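Local coordinates for protein adenine Deaminase (Enterococcus faecalis, PDB 2ICS) that is a binuclear zinc amidohydrolase that binds adenine and deacetylates acetyl-(R)-mandelate, though with very low efficiency in vitro, at residues A[83-97]-A[109-123]. Numbering follows the deposited sequence.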
ATOM      1  N   VAL A  83      -9.636  -3.312  -4.764  1.00 22.43           N
ATOM      2  CA  VAL A  83      -8.970  -2.373  -3.872  1.00 22.35           C
ATOM      3  C   VAL A  83      -9.822  -1.106  -3.760  1.00 22.74           C
ATOM      4  O   VAL A  83     -10.014  -0.382  -4.737  1.00 23.07           O
ATOM      5  CB  VAL A  83      -7.545  -2.035  -4.391  1.00 23.43           C
ATOM      6  CG1 VAL A  83      -6.826  -1.122  -3.400  1.00 23.51           C
ATOM      7  CG2 VAL A  83      -6.741  -3.331  -4.584  1.00 20.77           C
ATOM      8  N   THR A  84     -10.347  -0.857  -2.563  1.00 21.91           N
ATOM      9  CA  THR A  84     -11.209   0.293  -2.327  1.00 21.87           C
ATOM     10  C   THR A  84     -10.473   1.619  -2.135  1.00 21.24           C
ATOM     11  O   THR A  84     -11.016   2.679  -2.433  1.00 21.96           O
ATOM     12  CB  THR A  84     -12.132   0.041  -1.110  1.00 23.41           C
ATOM     13  OG1 THR A  84     -11.338  -0.219   0.057  1.00 23.81           O
ATOM     14  CG2 THR A  84     -13.037  -1.151  -1.373  1.00 24.57           C
ATOM     15  N   THR A  85      -9.240   1.559  -1.642  1.00 21.93           N
ATOM     16  CA  THR A  85      -8.445   2.764  -1.413  1.00 21.83           C
ATOM     17  C   THR A  85      -7.000   2.580  -1.880  1.00 22.76           C
ATOM     18  O   THR A  85      -6.418   1.504  -1.714  1.00 22.24           O
ATOM     19  CB  THR A  85      -8.433   3.150   0.101  1.00 22.14           C
ATOM     20  OG1 THR A  85      -9.757   3.503   0.521  1.00 22.23           O
ATOM     21  CG2 THR A  85      -7.513   4.329   0.352  1.00 21.88           C
ATOM     22  N   VAL A  86      -6.434   3.624  -2.480  1.00 20.86           N
ATOM     23  CA  VAL A  86      -5.048   3.579  -2.927  1.00 21.86           C
ATOM     24  C   VAL A  86      -4.355   4.864  -2.514  1.00 23.51           C
ATOM     25  O   VAL A  86      -4.983   5.923  -2.408  1.00 24.49           O
ATOM     26  CB  VAL A  86      -4.905   3.430  -4.473  1.00 21.91           C
ATOM     27  CG1 VAL A  86      -5.434   2.075  -4.924  1.00 20.30           C
ATOM     28  CG2 VAL A  86      -5.635   4.564  -5.184  1.00 23.28           C
ATOM     29  N   ILE A  87      -3.059   4.764  -2.260  1.00 22.20           N
ATOM     30  CA  ILE A  87      -2.277   5.918  -1.881  1.00 21.98           C
ATOM     31  C   ILE A  87      -1.139   6.057  -2.871  1.00 22.78           C
ATOM     32  O   ILE A  87      -0.271   5.183  -2.962  1.00 24.28           O
ATOM     33  CB  ILE A  87      -1.689   5.768  -0.465  1.00 23.99           C
ATOM     34  CG1 ILE A  87      -2.803   5.413   0.529  1.00 24.93           C
ATOM     35  CG2 ILE A  87      -0.999   7.065  -0.059  1.00 23.35           C
ATOM     36  CD1 ILE A  87      -2.328   5.258   1.968  1.00 24.50           C
ATOM     37  N   ASP A  88      -1.157   7.145  -3.633  1.00 22.38           N
ATOM     38  CA  ASP A  88      -0.106   7.402  -4.604  1.00 21.42           C
ATOM     39  C   ASP A  88       1.166   7.772  -3.840  1.00 21.15           C
ATOM     40  O   ASP A  88       1.165   8.709  -3.045  1.00 20.45           O
ATOM     41  CB  ASP A  88      -0.523   8.533  -5.535  1.00 20.78           C
ATOM     42  CG  ASP A  88       0.586   8.941  -6.470  1.00 23.12           C
ATOM     43  OD1 ASP A  88       1.483   9.691  -6.031  1.00 22.61           O
ATOM     44  OD2 ASP A  88       0.572   8.494  -7.639  1.00 23.87           O
ATOM     45  N   ALA A  89       2.247   7.037  -4.088  1.00 20.91           N
ATOM     46  CA  ALA A  89       3.505   7.257  -3.377  1.00 22.05           C
ATOM     47  C   ALA A  89       4.416   8.385  -3.869  1.00 23.33           C
ATOM     48  O   ALA A  89       5.540   8.142  -4.326  1.00 21.96           O
ATOM     49  CB  ALA A  89       4.296   5.948  -3.313  1.00 20.09           C
ATOM     50  N   GLY A  90       3.932   9.620  -3.767  1.00 24.00           N
ATOM     51  CA  GLY A  90       4.739  10.761  -4.164  1.00 24.79           C
ATOM     52  C   GLY A  90       4.990  11.002  -5.639  1.00 25.74           C
ATOM     53  O   GLY A  90       6.032  11.549  -6.011  1.00 26.36           O
ATOM     54  N   THR A  91       4.055  10.606  -6.488  1.00 25.73           N
ATOM     55  CA  THR A  91       4.230  10.837  -7.916  1.00 26.73           C
ATOM     56  C   THR A  91       4.323  12.342  -8.146  1.00 26.74           C
ATOM     57  O   THR A  91       5.059  12.807  -9.016  1.00 27.24           O
ATOM     58  CB  THR A  91       3.032  10.314  -8.729  1.00 26.04           C
ATOM     59  OG1 THR A  91       2.897   8.902  -8.533  1.00 27.31           O
ATOM     60  CG2 THR A  91       3.232  10.604 -10.213  1.00 25.83           C
ATOM     61  N   THR A  92       3.570  13.097  -7.350  1.00 26.89           N
ATOM     62  CA  THR A  92       3.536  14.549  -7.478  1.00 26.92           C
ATOM     63  C   THR A  92       4.108  15.283  -6.286  1.00 27.60           C
ATOM     64  O   THR A  92       4.134  14.769  -5.169  1.00 28.18           O
ATOM     65  CB  THR A  92       2.091  15.075  -7.657  1.00 26.36           C
ATOM     66  OG1 THR A  92       1.345  14.845  -6.454  1.00 25.49           O
ATOM     67  CG2 THR A  92       1.406  14.375  -8.810  1.00 24.58           C
ATOM     68  N   GLY A  93       4.561  16.502  -6.551  1.00 29.81           N
ATOM     69  CA  GLY A  93       5.097  17.358  -5.511  1.00 31.06           C
ATOM     70  C   GLY A  93       4.092  18.480  -5.331  1.00 31.56           C
ATOM     71  O   GLY A  93       3.041  18.471  -5.972  1.00 31.35           O
ATOM     72  N   ALA A  94       4.403  19.445  -4.475  1.00 33.33           N
ATOM     73  CA  ALA A  94       3.499  20.565  -4.222  1.00 34.78           C
ATOM     74  C   ALA A  94       3.078  21.309  -5.490  1.00 36.79           C
ATOM     75  O   ALA A  94       1.977  21.846  -5.558  1.00 39.63           O
ATOM     76  CB  ALA A  94       4.150  21.541  -3.248  1.00 33.64           C
ATOM     77  N   GLU A  95       3.944  21.332  -6.496  1.00 37.27           N
ATOM     78  CA  GLU A  95       3.654  22.049  -7.733  1.00 38.78           C
ATOM     79  C   GLU A  95       2.670  21.382  -8.692  1.00 38.46           C
ATOM     80  O   GLU A  95       2.146  22.039  -9.594  1.00 38.89           O
ATOM     81  CB  GLU A  95       4.963  22.344  -8.472  1.00 40.83           C
ATOM     82  CG  GLU A  95       5.899  23.295  -7.727  1.00 44.62           C
ATOM     83  CD  GLU A  95       5.409  24.738  -7.731  1.00 46.85           C
ATOM     84  OE1 GLU A  95       5.302  25.332  -8.829  1.00 48.05           O
ATOM     85  OE2 GLU A  95       5.132  25.281  -6.639  1.00 47.27           O
ATOM     86  N   ASN A  96       2.415  20.089  -8.520  1.00 35.30           N
ATOM     87  CA  ASN A  96       1.483  19.410  -9.414  1.00 33.03           C
ATOM     88  C   ASN A  96       0.445  18.524  -8.731  1.00 33.61           C
ATOM     89  O   ASN A  96      -0.381  17.904  -9.394  1.00 33.79           O
ATOM     90  CB  ASN A  96       2.256  18.604 -10.467  1.00 31.84           C
ATOM     91  CG  ASN A  96       3.403  17.784  -9.874  1.00 32.16           C
ATOM     92  OD1 ASN A  96       3.724  17.888  -8.685  1.00 28.10           O
ATOM     93  ND2 ASN A  96       4.033  16.970 -10.714  1.00 28.82           N
ATOM     94  N   ILE A  97       0.457  18.493  -7.405  1.00 34.54           N
ATOM     95  CA  ILE A  97      -0.487  17.661  -6.670  1.00 35.98           C
ATOM     96  C   ILE A  97      -1.951  18.089  -6.855  1.00 37.05           C
ATOM     97  O   ILE A  97      -2.866  17.258  -6.790  1.00 34.27           O
ATOM     98  CB  ILE A  97      -0.127  17.638  -5.169  1.00 36.35           C
ATOM     99  CG1 ILE A  97      -0.946  16.560  -4.460  1.00 36.12           C
ATOM    100  CG2 ILE A  97      -0.356  19.018  -4.553  1.00 36.36           C
ATOM    101  CD1 ILE A  97      -0.386  16.162  -3.120  1.00 34.84           C
ATOM    102  N   THR A 109     -12.652   4.686  -7.021  1.00 27.27           N
ATOM    103  CA  THR A 109     -11.751   4.293  -5.950  1.00 26.25           C
ATOM    104  C   THR A 109     -11.403   5.497  -5.091  1.00 25.45           C
ATOM    105  O   THR A 109     -11.331   6.613  -5.597  1.00 28.38           O
ATOM    106  CB  THR A 109     -10.433   3.734  -6.527  1.00 26.72           C
ATOM    107  OG1 THR A 109     -10.722   2.723  -7.502  1.00 27.91           O
ATOM    108  CG2 THR A 109      -9.582   3.132  -5.425  1.00 28.20           C
ATOM    109  N   ASN A 110     -11.201   5.280  -3.794  1.00 22.89           N
ATOM    110  CA  ASN A 110     -10.796   6.379  -2.926  1.00 23.84           C
ATOM    111  C   ASN A 110      -9.311   6.541  -3.210  1.00 24.15           C
ATOM    112  O   ASN A 110      -8.561   5.563  -3.182  1.00 24.38           O
ATOM    113  CB  ASN A 110     -10.993   6.038  -1.445  1.00 24.53           C
ATOM    114  CG  ASN A 110     -12.439   5.790  -1.091  1.00 24.70           C
ATOM    115  OD1 ASN A 110     -13.322   6.541  -1.497  1.00 26.85           O
ATOM    116  ND2 ASN A 110     -12.692   4.735  -0.325  1.00 25.13           N
ATOM    117  N   VAL A 111      -8.888   7.765  -3.494  1.00 24.22           N
ATOM    118  CA  VAL A 111      -7.490   8.023  -3.793  1.00 22.88           C
ATOM    119  C   VAL A 111      -6.877   9.059  -2.868  1.00 24.15           C
ATOM    120  O   VAL A 111      -7.362  10.185  -2.774  1.00 25.87           O
ATOM    121  CB  VAL A 111      -7.309   8.518  -5.245  1.00 24.04           C
ATOM    122  CG1 VAL A 111      -5.845   8.811  -5.521  1.00 20.69           C
ATOM    123  CG2 VAL A 111      -7.837   7.472  -6.222  1.00 22.61           C
ATOM    124  N   PHE A 112      -5.818   8.661  -2.174  1.00 23.32           N
ATOM    125  CA  PHE A 112      -5.093   9.562  -1.290  1.00 24.44           C
ATOM    126  C   PHE A 112      -3.692   9.628  -1.861  1.00 25.46           C
ATOM    127  O   PHE A 112      -3.356   8.873  -2.779  1.00 25.95           O
ATOM    128  CB  PHE A 112      -5.046   9.017   0.133  1.00 22.51           C
ATOM    129  CG  PHE A 112      -6.391   8.931   0.784  1.00 25.67           C
ATOM    130  CD1 PHE A 112      -7.035  10.084   1.235  1.00 25.59           C
ATOM    131  CD2 PHE A 112      -7.031   7.705   0.922  1.00 23.22           C
ATOM    132  CE1 PHE A 112      -8.298  10.018   1.814  1.00 26.11           C
ATOM    133  CE2 PHE A 112      -8.295   7.624   1.499  1.00 26.62           C
ATOM    134  CZ  PHE A 112      -8.931   8.787   1.948  1.00 27.04           C
ATOM    135  N   GLY A 113      -2.874  10.525  -1.336  1.00 24.25           N
ATOM    136  CA  GLY A 113      -1.528  10.619  -1.849  1.00 24.99           C
ATOM    137  C   GLY A 113      -0.517  11.156  -0.867  1.00 25.20           C
ATOM    138  O   GLY A 113      -0.863  11.810   0.113  1.00 26.05           O
ATOM    139  N   LEU A 114       0.742  10.833  -1.132  1.00 25.34           N
ATOM    140  CA  LEU A 114       1.869  11.302  -0.344  1.00 26.20           C
ATOM    141  C   LEU A 114       2.476  12.374  -1.226  1.00 25.20           C
ATOM    142  O   LEU A 114       2.576  12.193  -2.438  1.00 25.38           O
ATOM    143  CB  LEU A 114       2.898  10.188  -0.149  1.00 27.49           C
ATOM    144  CG  LEU A 114       2.763   9.217   1.020  1.00 30.68           C
ATOM    145  CD1 LEU A 114       1.308   9.059   1.449  1.00 29.53           C
ATOM    146  CD2 LEU A 114       3.382   7.888   0.596  1.00 31.00           C
ATOM    147  N   VAL A 115       2.871  13.495  -0.639  1.00 26.50           N
ATOM    148  CA  VAL A 115       3.473  14.550  -1.434  1.00 27.53           C
ATOM    149  C   VAL A 115       4.977  14.343  -1.434  1.00 26.55           C
ATOM    150  O   VAL A 115       5.584  14.157  -0.384  1.00 27.09           O
ATOM    151  CB  VAL A 115       3.119  15.953  -0.876  1.00 29.11           C
ATOM    152  CG1 VAL A 115       3.498  16.044   0.586  1.00 29.23           C
ATOM    153  CG2 VAL A 115       3.838  17.028  -1.680  1.00 29.89           C
ATOM    154  N   ASN A 116       5.569  14.344  -2.622  1.00 27.13           N
ATOM    155  CA  ASN A 116       7.009  14.158  -2.764  1.00 27.63           C
ATOM    156  C   ASN A 116       7.660  15.397  -2.175  1.00 28.54           C
ATOM    157  O   ASN A 116       7.171  16.500  -2.388  1.00 30.64           O
ATOM    158  CB  ASN A 116       7.372  14.050  -4.245  1.00 26.28           C
ATOM    159  CG  ASN A 116       8.679  13.322  -4.482  1.00 26.88           C
ATOM    160  OD1 ASN A 116       9.725  13.680  -3.934  1.00 23.18           O
ATOM    161  ND2 ASN A 116       8.626  12.290  -5.318  1.00 27.34           N
ATOM    162  N   ILE A 117       8.754  15.234  -1.440  1.00 29.50           N
ATOM    163  CA  ILE A 117       9.415  16.400  -0.864  1.00 29.50           C
ATOM    164  C   ILE A 117      10.000  17.293  -1.955  1.00 30.75           C
ATOM    165  O   ILE A 117      10.345  18.445  -1.701  1.00 30.77           O
ATOM    166  CB  ILE A 117      10.522  15.997   0.125  1.00 28.67           C
ATOM    167  CG1 ILE A 117      11.550  15.100  -0.566  1.00 26.72           C
ATOM    168  CG2 ILE A 117       9.899  15.300   1.321  1.00 25.63           C
ATOM    169  CD1 ILE A 117      12.755  14.792   0.293  1.00 26.15           C
ATOM    170  N   SER A 118      10.112  16.756  -3.169  1.00 31.95           N
ATOM    171  CA  SER A 118      10.613  17.522  -4.313  1.00 34.48           C
ATOM    172  C   SER A 118       9.375  18.090  -5.024  1.00 35.21           C
ATOM    173  O   SER A 118       8.541  17.334  -5.525  1.00 34.89           O
ATOM    174  CB  SER A 118      11.395  16.612  -5.261  1.00 33.65           C
ATOM    175  OG  SER A 118      12.052  17.371  -6.257  1.00 37.38           O
ATOM    176  N   LYS A 119       9.265  19.415  -5.068  1.00 37.29           N
ATOM    177  CA  LYS A 119       8.102  20.089  -5.653  1.00 38.58           C
ATOM    178  C   LYS A 119       7.491  19.585  -6.962  1.00 39.17           C
ATOM    179  O   LYS A 119       6.289  19.751  -7.176  1.00 39.92           O
ATOM    180  CB  LYS A 119       8.357  21.598  -5.768  1.00 39.59           C
ATOM    181  CG  LYS A 119       9.473  22.037  -6.709  1.00 41.31           C
ATOM    182  CD  LYS A 119       9.397  23.559  -6.902  1.00 44.20           C
ATOM    183  CE  LYS A 119      10.536  24.122  -7.747  1.00 47.42           C
ATOM    184  NZ  LYS A 119      11.808  24.267  -6.974  1.00 49.88           N
ATOM    185  N   TRP A 120       8.280  18.978  -7.843  1.00 38.84           N
ATOM    186  CA  TRP A 120       7.705  18.483  -9.092  1.00 39.29           C
ATOM    187  C   TRP A 120       7.491  16.974  -9.099  1.00 37.67           C
ATOM    188  O   TRP A 120       7.182  16.386 -10.133  1.00 36.26           O
ATOM    189  CB  TRP A 120       8.569  18.889 -10.292  1.00 43.15           C
ATOM    190  CG  TRP A 120       8.541  20.365 -10.552  1.00 45.46           C
ATOM    191  CD1 TRP A 120       9.507  21.274 -10.229  1.00 46.52           C
ATOM    192  CD2 TRP A 120       7.466  21.110 -11.133  1.00 46.47           C
ATOM    193  NE1 TRP A 120       9.097  22.541 -10.569  1.00 48.90           N
ATOM    194  CE2 TRP A 120       7.847  22.468 -11.127  1.00 47.33           C
ATOM    195  CE3 TRP A 120       6.213  20.759 -11.658  1.00 47.96           C
ATOM    196  CZ2 TRP A 120       7.020  23.482 -11.624  1.00 48.92           C
ATOM    197  CZ3 TRP A 120       5.389  21.769 -12.154  1.00 49.42           C
ATOM    198  CH2 TRP A 120       5.798  23.116 -12.132  1.00 48.52           C
ATOM    199  N   GLY A 121       7.639  16.347  -7.940  1.00 36.42           N
ATOM    200  CA  GLY A 121       7.450  14.912  -7.873  1.00 37.61           C
ATOM    201  C   GLY A 121       8.505  14.151  -8.656  1.00 37.57           C
ATOM    202  O   GLY A 121       9.670  14.543  -8.703  1.00 35.57           O
ATOM    203  N   ILE A 122       8.089  13.063  -9.286  1.00 38.53           N
ATOM    204  CA  ILE A 122       9.001  12.221 -10.050  1.00 42.46           C
ATOM    205  C   ILE A 122       9.073  12.564 -11.537  1.00 43.17           C
ATOM    206  O   ILE A 122       9.272  11.674 -12.357  1.00 43.46           O
ATOM    207  CB  ILE A 122       8.587  10.749  -9.931  1.00 41.76           C
ATOM    208  CG1 ILE A 122       7.173  10.595 -10.495  1.00 42.73           C
ATOM    209  CG2 ILE A 122       8.649  10.295  -8.473  1.00 40.56           C
ATOM    210  CD1 ILE A 122       6.555   9.255 -10.270  1.00 44.37           C
ATOM    211  N   VAL A 123       8.906  13.837 -11.887  1.00 46.20           N
ATOM    212  CA  VAL A 123       8.965  14.241 -13.294  1.00 48.55           C
ATOM    213  C   VAL A 123      10.203  13.637 -13.950  1.00 49.54           C
ATOM    214  O   VAL A 123      10.106  12.934 -14.956  1.00 49.92           O
ATOM    215  CB  VAL A 123       9.006  15.778 -13.441  1.00 48.69           C
ATOM    216  CG1 VAL A 123       7.673  16.370 -13.008  1.00 50.56           C
ATOM    217  CG2 VAL A 123      10.134  16.357 -12.603  1.00 51.36           C
TER
HETATM  218  O   HOH W   1       1.744  12.257  -5.297  1.00 25.30           O
HETATM  219  O   HOH W   2       6.704  19.109  -3.049  1.00 29.75           O
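Parallel strand pairing joins 83-89 to 110-114 as neighbours in the barrel sheet, and the loops that follow both strands stay knitted together beyond it. Val86 sits at the middle of the pairing, donating its N-H to Asn110 O and accepting from Phe112 N with its own O, 2.9 Å away. On the face carrying Thr85, Ile87 and Leu114, Thr85 CG2 meets the edge of the Phe112 ring in plane, 3.5 Å from CD2; chi1 of -65° sets that methyl anti to the backbone N and leaves OG1 to accept from Asn110 ND2. Further along, Ile87 CG2 presses tightly on Leu114 CD1 (3.4 Å). Helix 97-105 links the strands, making a beta-alpha-beta unit of the TIM barrel, and sets its Phe100 against Asp88 and Val111, whose side chains lie on the opposite face of the sheet. At the C-terminal ends the loops approach the zinc site. Both Asp88 carboxylate oxygens use syn lone pairs toward Thr91, OD1 for its N and OD2 for its OG1, and this hydroxyl also bonds the zinc ligand His62. Asn116, its CG anti to the backbone N (chi1 -157°), sends ND2 to Gly90 O, 2.8 Å away and in the carbonyl plane, while its N-H reaches Thr92 O. Farther out, Glu95 N bonds Lys119 O, and Glu95 CB lies over one face of Trp120, 3.6 Å from the centroid of the six-membered ring, a CH-pi contact.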